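Local structure of 3-dehydroquinate dehydratase (Thermus thermophilus, 2UYG) at residues A[96-101]-A[129-134]; A[1-6]-A[43-48]; A[61-66]-A[90-95]; A[9-14]-A[48-53]. The protein probably catalyses the trans-dehydration of 3-dehydroquinate to 3-dehydroshikimate through an enolate intermediate, the third step of chorismate biosynthesis, as a type II enzyme working as a dodecamer. All blocks are in the same frame, centred on the assembly; numbering follows the deposited sequence.

Contact 1: residues A[96-101]-A[129-134]; sequences VEVHLT and LSYKLA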
loop_
_atom_site.group_PDB
_atom_site.type_symbol
_atom_site.label_atom_id
_atom_site.label_comp_id
_atom_site.label_asym_id
_atom_site.label_seq_id
_atom_site.Cartn_x
_atom_site.Cartn_y
_atom_site.Cartn_z
ATOM N N VAL A 96 -28.935 6.466 -12.775
ATOM C CA VAL A 96 -27.861 6.720 -13.680
ATOM C C VAL A 96 -26.983 7.853 -13.078
ATOM O O VAL A 96 -27.491 8.874 -12.731
ATOM C CB VAL A 96 -28.326 7.195 -15.056
ATOM C CG1 VAL A 96 -27.121 7.318 -15.982
ATOM C CG2 VAL A 96 -29.345 6.167 -15.699
ATOM N N GLU A 97 -25.687 7.594 -12.928
ATOM C CA GLU A 97 -24.737 8.515 -12.314
ATOM C C GLU A 97 -24.168 9.317 -13.465
ATOM O O GLU A 97 -23.740 8.767 -14.416
ATOM C CB GLU A 97 -23.622 7.752 -11.581
ATOM C CG GLU A 97 -22.629 8.662 -10.948
ATOM C CD GLU A 97 -21.590 7.970 -10.052
ATOM O OE1 GLU A 97 -20.350 8.282 -10.162
ATOM O OE2 GLU A 97 -21.987 7.128 -9.262
ATOM N N VAL A 98 -24.150 10.603 -13.346
ATOM C CA VAL A 98 -23.682 11.525 -14.377
ATOM C C VAL A 98 -22.652 12.471 -13.809
ATOM O O VAL A 98 -22.741 12.896 -12.637
ATOM C CB VAL A 98 -25.030 12.198 -14.869
ATOM C CG1 VAL A 98 -24.899 13.495 -15.359
ATOM C CG2 VAL A 98 -25.675 11.259 -15.910
ATOM N N HIS A 99 -21.637 12.841 -14.611
ATOM C CA HIS A 99 -20.697 13.936 -14.204
ATOM C C HIS A 99 -20.368 14.740 -15.439
ATOM O O HIS A 99 -20.199 14.145 -16.490
ATOM C CB HIS A 99 -19.372 13.415 -13.649
ATOM C CG HIS A 99 -19.536 12.382 -12.608
ATOM N ND1 HIS A 99 -19.614 12.689 -11.261
ATOM C CD2 HIS A 99 -19.731 11.045 -12.704
ATOM C CE1 HIS A 99 -19.779 11.571 -10.584
ATOM N NE2 HIS A 99 -19.863 10.557 -11.431
ATOM N N LEU A 100 -20.242 16.044 -15.287
ATOM C CA LEU A 100 -19.901 16.945 -16.338
ATOM C C LEU A 100 -18.518 16.680 -16.892
ATOM O O LEU A 100 -18.334 16.729 -18.095
ATOM C CB LEU A 100 -19.868 18.368 -15.801
ATOM C CG LEU A 100 -21.252 18.826 -15.293
ATOM C CD1 LEU A 100 -20.992 19.820 -14.188
ATOM C CD2 LEU A 100 -22.055 19.392 -16.421
ATOM N N THR A 101 -17.576 16.447 -15.977
ATOM C CA THR A 101 -16.166 16.327 -16.300
ATOM C C THR A 101 -15.774 14.907 -16.284
ATOM O O THR A 101 -16.482 14.063 -15.753
ATOM C CB THR A 101 -15.215 17.040 -15.251
ATOM O OG1 THR A 101 -15.373 16.481 -13.929
ATOM C CG2 THR A 101 -15.503 18.489 -15.128
ATOM N N LEU A 129 -24.161 17.651 -21.786
ATOM C CA LEU A 129 -24.563 16.495 -22.560
ATOM C C LEU A 129 -24.460 15.175 -21.813
ATOM O O LEU A 129 -25.032 14.219 -22.267
ATOM C CB LEU A 129 -23.700 16.466 -23.845
ATOM C CG LEU A 129 -24.081 17.595 -24.797
ATOM C CD1 LEU A 129 -23.007 17.734 -25.827
ATOM C CD2 LEU A 129 -25.429 17.319 -25.484
ATOM N N SER A 130 -23.718 15.052 -20.707
ATOM C CA SER A 130 -23.796 13.796 -19.912
ATOM C C SER A 130 -25.229 13.587 -19.414
ATOM O O SER A 130 -25.657 12.427 -19.228
ATOM C CB SER A 130 -22.897 13.796 -18.629
ATOM O OG SER A 130 -21.570 14.057 -18.901
ATOM N N TYR A 131 -25.919 14.705 -19.102
ATOM C CA TYR A 131 -27.340 14.639 -18.662
ATOM C C TYR A 131 -28.219 14.199 -19.781
ATOM O O TYR A 131 -29.088 13.280 -19.653
ATOM C CB TYR A 131 -27.848 15.973 -18.031
ATOM C CG TYR A 131 -27.180 16.295 -16.733
ATOM C CD1 TYR A 131 -25.825 16.767 -16.694
ATOM C CD2 TYR A 131 -27.878 16.204 -15.504
ATOM C CE1 TYR A 131 -25.169 17.087 -15.434
ATOM C CE2 TYR A 131 -27.251 16.567 -14.290
ATOM C CZ TYR A 131 -25.899 16.985 -14.269
ATOM O OH TYR A 131 -25.351 17.321 -13.076
ATOM N N LYS A 132 -27.960 14.785 -20.925
ATOM C CA LYS A 132 -28.665 14.354 -22.178
ATOM C C LYS A 132 -28.629 12.904 -22.410
ATOM O O LYS A 132 -29.682 12.234 -22.660
ATOM C CB LYS A 132 -28.027 14.998 -23.411
ATOM C CG LYS A 132 -29.024 15.494 -24.396
ATOM C CD LYS A 132 -29.205 14.746 -25.652
ATOM C CE LYS A 132 -28.947 15.644 -26.827
ATOM N NZ LYS A 132 -30.052 15.607 -27.710
ATOM N N LEU A 133 -27.399 12.396 -22.426
ATOM C CA LEU A 133 -27.254 10.994 -22.721
ATOM C C LEU A 133 -27.954 10.078 -21.701
ATOM O O LEU A 133 -28.490 8.971 -22.087
ATOM C CB LEU A 133 -25.783 10.545 -22.825
ATOM C CG LEU A 133 -24.663 11.235 -23.611
ATOM C CD1 LEU A 133 -23.442 10.316 -23.811
ATOM C CD2 LEU A 133 -24.982 12.003 -24.816
ATOM N N ALA A 134 -27.942 10.508 -20.416
ATOM C CA ALA A 134 -28.685 9.737 -19.390
ATOM C C ALA A 134 -30.176 9.680 -19.754
ATOM O O ALA A 134 -30.807 8.677 -19.577
ATOM C CB ALA A 134 -28.524 10.354 -17.990
#
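In Val98 a chi1 of 151° turns CG1 away from the backbone N and beside the carbonyl carbon, while in Tyr131 a chi1 of -67° sets the ring beside its own backbone N; together these turns lay the valine methyl on the phenol. The evidence for a CH-pi contact is that Val98 CG1 stands 3.6 Å from the centroid of the Tyr131 ring and 10° off the ring normal, over the middle of one face. Leu100 meets the same ring differently, with CD2 near the ring plane at its edge, 4.0 Å from Tyr131 CE1. The other methyl of Val98, CG2, packs 3.6 Å from Ala134 CB, and Val96 CG1 reaches that same Ala134 CB at 3.9 Å. This is the helix-on-sheet layer of the flavodoxin-like alpha/beta fold of type II dehydroquinases: the segments of strand and helix run nearly antiparallel, their axes 7.6 Å apart, with Val96 and Val98 turned to the helix and Glu97 and His99 to the other face. With an alanine at Tyr131, Val98 CG1 would probably lose the surface it rests on, and Asn73, a predicted substrate-binding residue, the phenol OH bonded to its ND2. Ser130 OG donates to His99 O at 2.8 Å, from above the carbonyl plane, and ties the backbone of this predicted proton donor to the helix. The ring of His99 is held through NE2, which donates in the ring plane to the anti lone pair of Glu97 OE1 at 2.7 Å; Ser113 and Thr115 hold the carboxylate in turn.

Contact 2: residues A[1-6]-A[43-48]; sequences MVLILN and GVVFRQ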
loop_
_atom_site.group_PDB
_atom_site.type_symbol
_atom_site.label_atom_id
_atom_site.label_comp_id
_atom_site.label_asym_id
_atom_site.label_seq_id
_atom_site.Cartn_x
_atom_site.Cartn_y
_atom_site.Cartn_z
ATOM N N MET A 1 -41.998 9.678 -15.291
ATOM C CA MET A 1 -41.315 10.888 -14.931
ATOM C C MET A 1 -39.921 10.566 -14.345
ATOM O O MET A 1 -39.773 9.511 -13.671
ATOM C CB MET A 1 -42.171 11.512 -13.870
ATOM C CG MET A 1 -41.923 12.986 -13.653
ATOM S SD MET A 1 -43.572 13.729 -13.311
ATOM C CE MET A 1 -43.900 14.361 -15.144
ATOM N N VAL A 2 -38.941 11.463 -14.557
ATOM C CA VAL A 2 -37.575 11.241 -14.035
ATOM C C VAL A 2 -37.045 12.384 -13.165
ATOM O O VAL A 2 -37.185 13.491 -13.526
ATOM C CB VAL A 2 -36.592 10.792 -15.113
ATOM C CG1 VAL A 2 -37.094 11.120 -16.401
ATOM C CG2 VAL A 2 -35.217 11.444 -14.994
ATOM N N LEU A 3 -36.368 12.044 -12.067
ATOM C CA LEU A 3 -35.813 13.001 -11.133
ATOM C C LEU A 3 -34.315 13.082 -11.391
ATOM O O LEU A 3 -33.663 12.046 -11.396
ATOM C CB LEU A 3 -36.015 12.519 -9.657
ATOM C CG LEU A 3 -36.402 13.329 -8.411
ATOM C CD1 LEU A 3 -35.864 12.728 -7.043
ATOM C CD2 LEU A 3 -36.294 14.853 -8.369
ATOM N N ILE A 4 -33.813 14.303 -11.506
ATOM C CA ILE A 4 -32.426 14.651 -11.779
ATOM C C ILE A 4 -31.937 15.356 -10.516
ATOM O O ILE A 4 -32.482 16.337 -10.167
ATOM C CB ILE A 4 -32.283 15.640 -12.980
ATOM C CG1 ILE A 4 -32.936 15.040 -14.228
ATOM C CG2 ILE A 4 -30.826 15.968 -13.272
ATOM C CD1 ILE A 4 -32.786 15.914 -15.432
ATOM N N LEU A 5 -30.982 14.775 -9.807
ATOM C CA LEU A 5 -30.546 15.251 -8.492
ATOM C C LEU A 5 -29.119 15.538 -8.570
ATOM O O LEU A 5 -28.391 14.697 -9.090
ATOM C CB LEU A 5 -30.689 14.192 -7.422
ATOM C CG LEU A 5 -32.093 13.675 -7.278
ATOM C CD1 LEU A 5 -32.187 12.584 -6.198
ATOM C CD2 LEU A 5 -33.028 14.788 -7.038
ATOM N N ASN A 6 -28.719 16.656 -7.941
ATOM C CA ASN A 6 -27.404 17.227 -8.000
ATOM C C ASN A 6 -26.910 17.579 -6.598
ATOM O O ASN A 6 -27.650 18.157 -5.832
ATOM C CB ASN A 6 -27.420 18.486 -8.828
ATOM C CG ASN A 6 -27.903 18.257 -10.197
ATOM O OD1 ASN A 6 -29.081 18.541 -10.504
ATOM N ND2 ASN A 6 -27.001 17.779 -11.082
ATOM N N GLY A 43 -41.094 13.595 -18.748
ATOM C CA GLY A 43 -41.252 14.655 -17.798
ATOM C C GLY A 43 -40.025 14.691 -16.907
ATOM O O GLY A 43 -39.611 13.646 -16.407
ATOM N N VAL A 44 -39.408 15.843 -16.737
ATOM C CA VAL A 44 -38.294 15.980 -15.778
ATOM C C VAL A 44 -38.528 16.925 -14.609
ATOM O O VAL A 44 -39.112 17.968 -14.742
ATOM C CB VAL A 44 -36.865 16.337 -16.471
ATOM C CG1 VAL A 44 -36.620 15.588 -17.727
ATOM C CG2 VAL A 44 -36.736 17.687 -16.782
ATOM N N VAL A 45 -37.907 16.583 -13.476
ATOM C CA VAL A 45 -37.768 17.498 -12.345
ATOM C C VAL A 45 -36.348 17.442 -11.871
ATOM O O VAL A 45 -35.729 16.345 -11.711
ATOM C CB VAL A 45 -38.745 17.105 -11.212
ATOM C CG1 VAL A 45 -38.762 15.700 -11.131
ATOM C CG2 VAL A 45 -38.387 17.654 -9.868
ATOM N N PHE A 46 -35.866 18.613 -11.570
ATOM C CA PHE A 46 -34.455 18.865 -11.406
ATOM C C PHE A 46 -34.253 19.516 -10.058
ATOM O O PHE A 46 -34.860 20.510 -9.800
ATOM C CB PHE A 46 -34.024 19.868 -12.511
ATOM C CG PHE A 46 -32.513 20.066 -12.638
ATOM C CD1 PHE A 46 -31.819 19.440 -13.613
ATOM C CD2 PHE A 46 -31.846 20.965 -11.817
ATOM C CE1 PHE A 46 -30.485 19.629 -13.764
ATOM C CE2 PHE A 46 -30.483 21.161 -11.940
ATOM C CZ PHE A 46 -29.800 20.494 -12.921
ATOM N N ARG A 47 -33.352 18.990 -9.237
ATOM C CA ARG A 47 -33.103 19.506 -7.903
ATOM C C ARG A 47 -31.544 19.421 -7.577
ATOM O O ARG A 47 -30.754 18.562 -8.151
ATOM C CB ARG A 47 -33.905 18.738 -6.891
ATOM C CG ARG A 47 -35.425 18.751 -7.036
ATOM C CD ARG A 47 -36.254 17.797 -6.126
ATOM N NE ARG A 47 -37.724 18.095 -6.167
ATOM C CZ ARG A 47 -38.402 19.135 -6.899
ATOM N NH1 ARG A 47 -37.841 19.972 -7.796
ATOM N NH2 ARG A 47 -39.694 19.329 -6.775
ATOM N N GLN A 48 -31.104 20.345 -6.739
ATOM C CA GLN A 48 -29.757 20.442 -6.267
ATOM C C GLN A 48 -29.743 20.820 -4.776
ATOM O O GLN A 48 -30.608 21.598 -4.350
ATOM C CB GLN A 48 -29.032 21.546 -7.028
ATOM C CG GLN A 48 -27.468 21.551 -6.736
ATOM C CD GLN A 48 -26.989 22.474 -5.607
ATOM O OE1 GLN A 48 -27.654 23.400 -5.230
ATOM N NE2 GLN A 48 -25.853 22.139 -5.007
#
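Ile4 and Phe46 lie at the closely packed part of a parallel strand pair, the two strands of the beta-alpha-beta unit 2-6, 26-39, 44-48. Backbone bonds alternate from strand to strand, Ile4 N to Val45 O at 2.8 Å and Arg47 N to Ile4 O at 2.9 Å among them, and the short axes diverge by 15°. On the face that carries Val2, Ile4, Val44 and Phe46, the crossover helix 26-39 covers the sheet. There Ile4 CG2 comes obliquely to the Phe46 ring, 3.6 Å from CD1; the ring is brought alongside strand 2-6 because Phe46 CG is trans to the backbone N (chi1 -170°), and the side-chain amide of Asn6 lies over one of its faces. A serine in place of Phe46 would probably open a gap beside Ile4 CG2 and deprive the Asn6 amide of the ring beneath it. The loose side is the outermost strand 44-48, whose residues are partly exposed on both faces, whereas Val2 to Asn6 are buried. Helix 52-61 covers Leu5. The Arg47 chain extends across Leu3 at about a right angle, its CD 3.7 Å from Leu3 CD2, and one face of the guanidinium rests on Val45 CG2. Most open is the start of the pair, where the exposed Met1 bends at chi2 and chi3 to bring its CE 3.8 Å from Gly43 CA.

Contact 3: residues A[61-66]-A[90-95]; sequences QAHQEG and AQPLPV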
loop_
_atom_site.group_PDB
_atom_site.type_symbol
_atom_site.label_atom_id
_atom_site.label_comp_id
_atom_site.label_asym_id
_atom_site.label_seq_id
_atom_site.Cartn_x
_atom_site.Cartn_y
_atom_site.Cartn_z
ATOM N N GLN A 61 -37.034 8.876 -1.232
ATOM C CA GLN A 61 -38.515 9.111 -1.291
ATOM C C GLN A 61 -38.905 9.134 -2.817
ATOM O O GLN A 61 -40.057 9.119 -3.133
ATOM C CB GLN A 61 -38.884 10.480 -0.549
ATOM C CG GLN A 61 -40.284 10.726 0.352
ATOM C CD GLN A 61 -40.091 10.472 1.955
ATOM O OE1 GLN A 61 -39.935 9.317 2.403
ATOM N NE2 GLN A 61 -40.056 11.555 2.756
ATOM N N ALA A 62 -37.971 9.196 -3.769
ATOM C CA ALA A 62 -38.333 9.399 -5.183
ATOM C C ALA A 62 -39.442 8.484 -5.794
ATOM O O ALA A 62 -40.354 8.966 -6.506
ATOM C CB ALA A 62 -37.124 9.392 -6.069
ATOM N N HIS A 63 -39.398 7.197 -5.508
ATOM C CA HIS A 63 -40.371 6.252 -6.021
ATOM C C HIS A 63 -41.773 6.523 -5.446
ATOM O O HIS A 63 -42.723 6.290 -6.122
ATOM C CB HIS A 63 -39.998 4.793 -5.748
ATOM C CG HIS A 63 -40.088 4.403 -4.300
ATOM N ND1 HIS A 63 -41.165 3.698 -3.784
ATOM C CD2 HIS A 63 -39.262 4.675 -3.249
ATOM C CE1 HIS A 63 -40.956 3.506 -2.485
ATOM N NE2 HIS A 63 -39.788 4.043 -2.152
ATOM N N GLN A 64 -41.856 6.988 -4.205
ATOM C CA GLN A 64 -43.116 7.316 -3.517
ATOM C C GLN A 64 -43.763 8.569 -4.107
ATOM O O GLN A 64 -44.996 8.737 -4.065
ATOM C CB GLN A 64 -42.909 7.558 -1.980
ATOM C CG GLN A 64 -42.913 6.383 -1.071
ATOM C CD GLN A 64 -42.878 6.741 0.438
ATOM O OE1 GLN A 64 -41.826 6.815 1.009
ATOM N NE2 GLN A 64 -44.046 6.946 1.051
ATOM N N GLU A 65 -42.940 9.461 -4.640
ATOM C CA GLU A 65 -43.444 10.583 -5.426
ATOM C C GLU A 65 -43.878 10.234 -6.820
ATOM O O GLU A 65 -44.296 11.121 -7.526
ATOM C CB GLU A 65 -42.394 11.677 -5.514
ATOM C CG GLU A 65 -42.387 12.597 -4.289
ATOM C CD GLU A 65 -41.028 13.224 -3.933
ATOM O OE1 GLU A 65 -40.510 14.089 -4.612
ATOM O OE2 GLU A 65 -40.464 12.845 -2.894
ATOM N N GLY A 66 -43.765 8.969 -7.263
ATOM C CA GLY A 66 -44.137 8.614 -8.634
ATOM C C GLY A 66 -43.074 8.621 -9.740
ATOM O O GLY A 66 -43.364 8.239 -10.876
ATOM N N ALA A 90 -31.280 1.190 -1.364
ATOM C CA ALA A 90 -32.393 0.932 -0.469
ATOM C C ALA A 90 -33.695 1.220 -1.116
ATOM O O ALA A 90 -34.666 1.114 -0.425
ATOM C CB ALA A 90 -32.275 1.758 0.788
ATOM N N GLN A 91 -33.700 1.596 -2.415
ATOM C CA GLN A 91 -34.871 2.021 -3.176
ATOM C C GLN A 91 -34.921 1.381 -4.575
ATOM O O GLN A 91 -33.916 0.930 -5.096
ATOM C CB GLN A 91 -34.929 3.565 -3.234
ATOM C CG GLN A 91 -33.830 4.381 -3.933
ATOM C CD GLN A 91 -33.926 4.237 -5.392
ATOM O OE1 GLN A 91 -34.985 4.527 -5.949
ATOM N NE2 GLN A 91 -32.872 3.661 -6.040
ATOM N N PRO A 92 -36.100 1.261 -5.167
ATOM C CA PRO A 92 -36.269 0.393 -6.338
ATOM C C PRO A 92 -35.944 0.988 -7.761
ATOM O O PRO A 92 -35.825 0.246 -8.756
ATOM C CB PRO A 92 -37.743 -0.043 -6.174
ATOM C CG PRO A 92 -38.419 1.203 -5.743
ATOM C CD PRO A 92 -37.388 1.857 -4.751
ATOM N N LEU A 93 -35.726 2.290 -7.842
ATOM C CA LEU A 93 -35.613 2.959 -9.097
ATOM C C LEU A 93 -34.203 2.755 -9.709
ATOM O O LEU A 93 -33.185 2.612 -8.993
ATOM C CB LEU A 93 -35.906 4.454 -8.922
ATOM C CG LEU A 93 -37.265 4.946 -8.393
ATOM C CD1 LEU A 93 -37.395 6.417 -8.623
ATOM C CD2 LEU A 93 -38.512 4.192 -8.920
ATOM N N PRO A 94 -34.145 2.665 -11.010
ATOM C CA PRO A 94 -32.855 2.726 -11.702
ATOM C C PRO A 94 -32.198 4.084 -11.480
ATOM O O PRO A 94 -32.885 5.090 -11.676
ATOM C CB PRO A 94 -33.253 2.647 -13.181
ATOM C CG PRO A 94 -34.663 2.963 -13.194
ATOM C CD PRO A 94 -35.253 2.405 -11.932
ATOM N N VAL A 95 -30.912 4.088 -11.169
ATOM C CA VAL A 95 -30.172 5.303 -10.975
ATOM C C VAL A 95 -28.996 5.376 -12.016
ATOM O O VAL A 95 -28.231 4.419 -12.163
ATOM C CB VAL A 95 -29.629 5.336 -9.594
ATOM C CG1 VAL A 95 -28.861 6.612 -9.362
ATOM C CG2 VAL A 95 -30.736 5.211 -8.543
HETATM O O HOH W 1 -36.988 6.076 -4.819
#
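His63 meets Pro92 and Leu93 where two helix-to-strand loops of the alpha/beta fold lie side by side: residues 61-66 lead from helix 52-61 to strand 69-73, and residues 90-95 from helix 82-89 to the adjacent parallel strand 95-99. The first shell is apolar. Pro92 CD sits over one face of the imidazole, 3.9 Å from the centroid of the His63 ring and 24° off its normal, displaced toward the rim, which is the geometry of a CH-pi contact; the two side chains cross at about a right angle. A chi1 of 70° puts His63 CG between its backbone N and carbonyl carbon, which turns a ring face to Pro92. At the root of the ring, His63 CB touches Leu93 CD2 at 3.6 Å, and the other leucine methyl, CD1, is 3.9 Å from Ala62 CB. The next shell is polar and runs through one water, which accepts from His63 N at 2.7 Å and lies 2.8 Å from Gln91 OE1, suitably placed to donate to it. Gln91, in turn, folds back on its own loop. Its OE1 receives Leu93 N at 3.0 Å from above the amide carbonyl plane, and its NE2 donates to Ile88 O, near the end of the preceding helix, and also to Leu93 O. The two bonds to Leu93 hold its backbone, from which the side chain reaches Ala62 and His63. On the opposing loop, a type I turn from His63 to Gly66 sets the histidine backbone, closed by the bond from Gly66 N to His63 O at 3.1 Å.

Contact 4: residues A[9-14]-A[48-53]; sequences NLNLLG and QTNYEG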
loop_
_atom_site.group_PDB
_atom_site.type_symbol
_atom_site.label_atom_id
_atom_site.label_comp_id
_atom_site.label_asym_id
_atom_site.label_seq_id
_atom_site.Cartn_x
_atom_site.Cartn_y
_atom_site.Cartn_z
ATOM N N ASN A 9 -22.004 22.079 -4.410
ATOM C CA ASN A 9 -21.323 23.005 -5.302
ATOM C C ASN A 9 -21.850 23.146 -6.760
ATOM O O ASN A 9 -21.411 24.015 -7.540
ATOM C CB ASN A 9 -19.827 22.709 -5.309
ATOM C CG ASN A 9 -19.271 22.696 -3.934
ATOM O OD1 ASN A 9 -19.277 23.749 -3.199
ATOM N ND2 ASN A 9 -18.798 21.508 -3.516
ATOM N N LEU A 10 -22.727 22.281 -7.186
ATOM C CA LEU A 10 -23.140 22.455 -8.582
ATOM C C LEU A 10 -24.027 23.694 -8.750
ATOM O O LEU A 10 -24.245 24.137 -9.886
ATOM C CB LEU A 10 -23.767 21.187 -9.138
ATOM C CG LEU A 10 -22.789 19.995 -9.330
ATOM C CD1 LEU A 10 -23.577 18.767 -9.129
ATOM C CD2 LEU A 10 -22.229 19.961 -10.829
ATOM N N ASN A 11 -24.548 24.245 -7.656
ATOM C CA ASN A 11 -25.226 25.565 -7.723
ATOM C C ASN A 11 -24.392 26.644 -8.279
ATOM O O ASN A 11 -24.935 27.641 -8.787
ATOM C CB ASN A 11 -25.842 26.008 -6.376
ATOM C CG ASN A 11 -24.853 25.903 -5.208
ATOM O OD1 ASN A 11 -24.126 24.941 -5.123
ATOM N ND2 ASN A 11 -24.806 26.901 -4.355
ATOM N N LEU A 12 -23.052 26.510 -8.234
ATOM C CA LEU A 12 -22.167 27.598 -8.665
ATOM C C LEU A 12 -21.606 27.439 -10.099
ATOM O O LEU A 12 -20.697 28.171 -10.490
ATOM C CB LEU A 12 -21.042 27.831 -7.684
ATOM C CG LEU A 12 -21.356 28.117 -6.216
ATOM C CD1 LEU A 12 -20.008 28.393 -5.471
ATOM C CD2 LEU A 12 -22.437 29.212 -5.959
ATOM N N LEU A 13 -22.143 26.507 -10.885
ATOM C CA LEU A 13 -21.668 26.328 -12.256
ATOM C C LEU A 13 -21.823 27.663 -12.970
ATOM O O LEU A 13 -22.798 28.394 -12.726
ATOM C CB LEU A 13 -22.484 25.266 -12.981
ATOM C CG LEU A 13 -21.960 23.881 -13.394
ATOM C CD1 LEU A 13 -20.722 23.369 -12.685
ATOM C CD2 LEU A 13 -23.100 22.928 -13.206
ATOM N N GLY A 14 -20.879 27.988 -13.848
ATOM C CA GLY A 14 -20.875 29.319 -14.456
ATOM C C GLY A 14 -19.644 30.047 -14.044
ATOM O O GLY A 14 -18.827 30.282 -14.915
ATOM N N GLN A 48 -31.104 20.345 -6.739
ATOM C CA GLN A 48 -29.757 20.442 -6.267
ATOM C C GLN A 48 -29.743 20.820 -4.776
ATOM O O GLN A 48 -30.608 21.598 -4.350
ATOM C CB GLN A 48 -29.032 21.546 -7.028
ATOM C CG GLN A 48 -27.468 21.551 -6.736
ATOM C CD GLN A 48 -26.989 22.474 -5.607
ATOM O OE1 GLN A 48 -27.654 23.400 -5.230
ATOM N NE2 GLN A 48 -25.853 22.139 -5.007
ATOM N N THR A 49 -28.752 20.283 -4.017
ATOM C CA THR A 49 -28.442 20.675 -2.630
ATOM C C THR A 49 -26.922 20.508 -2.276
ATOM O O THR A 49 -26.177 19.717 -2.829
ATOM C CB THR A 49 -29.282 19.782 -1.709
ATOM O OG1 THR A 49 -28.846 19.927 -0.404
ATOM C CG2 THR A 49 -28.932 18.243 -1.947
ATOM N N ASN A 50 -26.500 21.196 -1.254
ATOM C CA ASN A 50 -25.164 21.046 -0.749
ATOM C C ASN A 50 -25.107 20.043 0.448
ATOM O O ASN A 50 -24.015 19.827 0.958
ATOM C CB ASN A 50 -24.662 22.390 -0.291
ATOM C CG ASN A 50 -24.412 23.370 -1.457
ATOM O OD1 ASN A 50 -23.750 23.034 -2.441
ATOM N ND2 ASN A 50 -24.956 24.596 -1.334
ATOM N N TYR A 51 -26.275 19.472 0.850
ATOM C CA TYR A 51 -26.409 18.622 2.014
ATOM C C TYR A 51 -26.598 17.133 1.680
ATOM O O TYR A 51 -27.514 16.735 0.948
ATOM C CB TYR A 51 -27.601 18.986 2.873
ATOM C CG TYR A 51 -27.490 20.283 3.637
ATOM C CD1 TYR A 51 -27.363 20.258 4.991
ATOM C CD2 TYR A 51 -27.590 21.543 2.975
ATOM C CE1 TYR A 51 -27.294 21.411 5.701
ATOM C CE2 TYR A 51 -27.497 22.686 3.678
ATOM C CZ TYR A 51 -27.371 22.621 5.046
ATOM O OH TYR A 51 -27.340 23.727 5.804
ATOM N N GLU A 52 -25.703 16.338 2.206
ATOM C CA GLU A 52 -25.665 14.896 1.935
ATOM C C GLU A 52 -27.002 14.267 2.326
ATOM O O GLU A 52 -27.624 13.476 1.585
ATOM C CB GLU A 52 -24.523 14.290 2.754
ATOM C CG GLU A 52 -24.617 12.761 2.870
ATOM C CD GLU A 52 -23.477 12.113 3.627
ATOM O OE1 GLU A 52 -23.287 12.536 4.806
ATOM O OE2 GLU A 52 -22.814 11.189 3.043
ATOM N N GLY A 53 -27.439 14.651 3.512
ATOM C CA GLY A 53 -28.744 14.301 4.026
ATOM C C GLY A 53 -29.931 14.566 3.096
ATOM O O GLY A 53 -30.826 13.718 2.997
#
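At the C-terminal edge of the parallel sheet, the loop after strand 2-6 meets the loop after strand 44-48 through Asn9 and Asn50. Asn9 N donates to Asn50 OD1 at 2.8 Å, with an N-H...O angle of 162° and the donor nearly in line with the C=O bond (172°). That oxygen is gripped further, by a weak bond of 3.4 Å from Gln48 NE2, whose stronger acceptor is Gly7 O, and by Gln60 NE2 of a neighbouring subunit. These donors may help it tolerate Asn11 OD1, a second acceptor at 3.3 Å from Asn50 OD1. Asn11 crosses Gln48 at a slant, its CB 3.4 Å from Gln48 OE1, with the two amide planes 15° apart; its ND2 reaches Gln60 OE1 of the same neighbouring subunit. Around Asn50, Thr49 OG1 accepts Tyr51 N at 2.9 Å, an ST turn that leads to Tyr51 at the N-cap position of helix 52-61. Leu10, in the same short 3-10 piece as Asn11, packs on Leu100 and lies near a bound glycerol, which places the paired loops beside the predicted substrate pocket, in the position typical of active sites in flavodoxin-like folds.

Overall arrangement
Contacts 1 and 2 are built on one five-stranded parallel sheet, ordered 44-48, 2-6, 69-73, 95-99, 121-124, with centres about 13 Å apart; Tyr131 CD2 lies 3.7 Å from Ile4 CG2 in one core between sheet and helices. Contact 4 shares Gln48 with contact 2, and their segments alternate along the chain. Its Leu10 meets Leu100 of contact 1, the centres about 16 Å apart. Contact 3, its centre about 21 Å from that of contact 4, reaches contact 2 through Ala62 and Leu3 and closes before contact 1 opens. Contacts 1, 2 and 4 converge on the C-terminal end of the sheet, where the predicted substrate pocket lies, while contact 3 is packing at the other end.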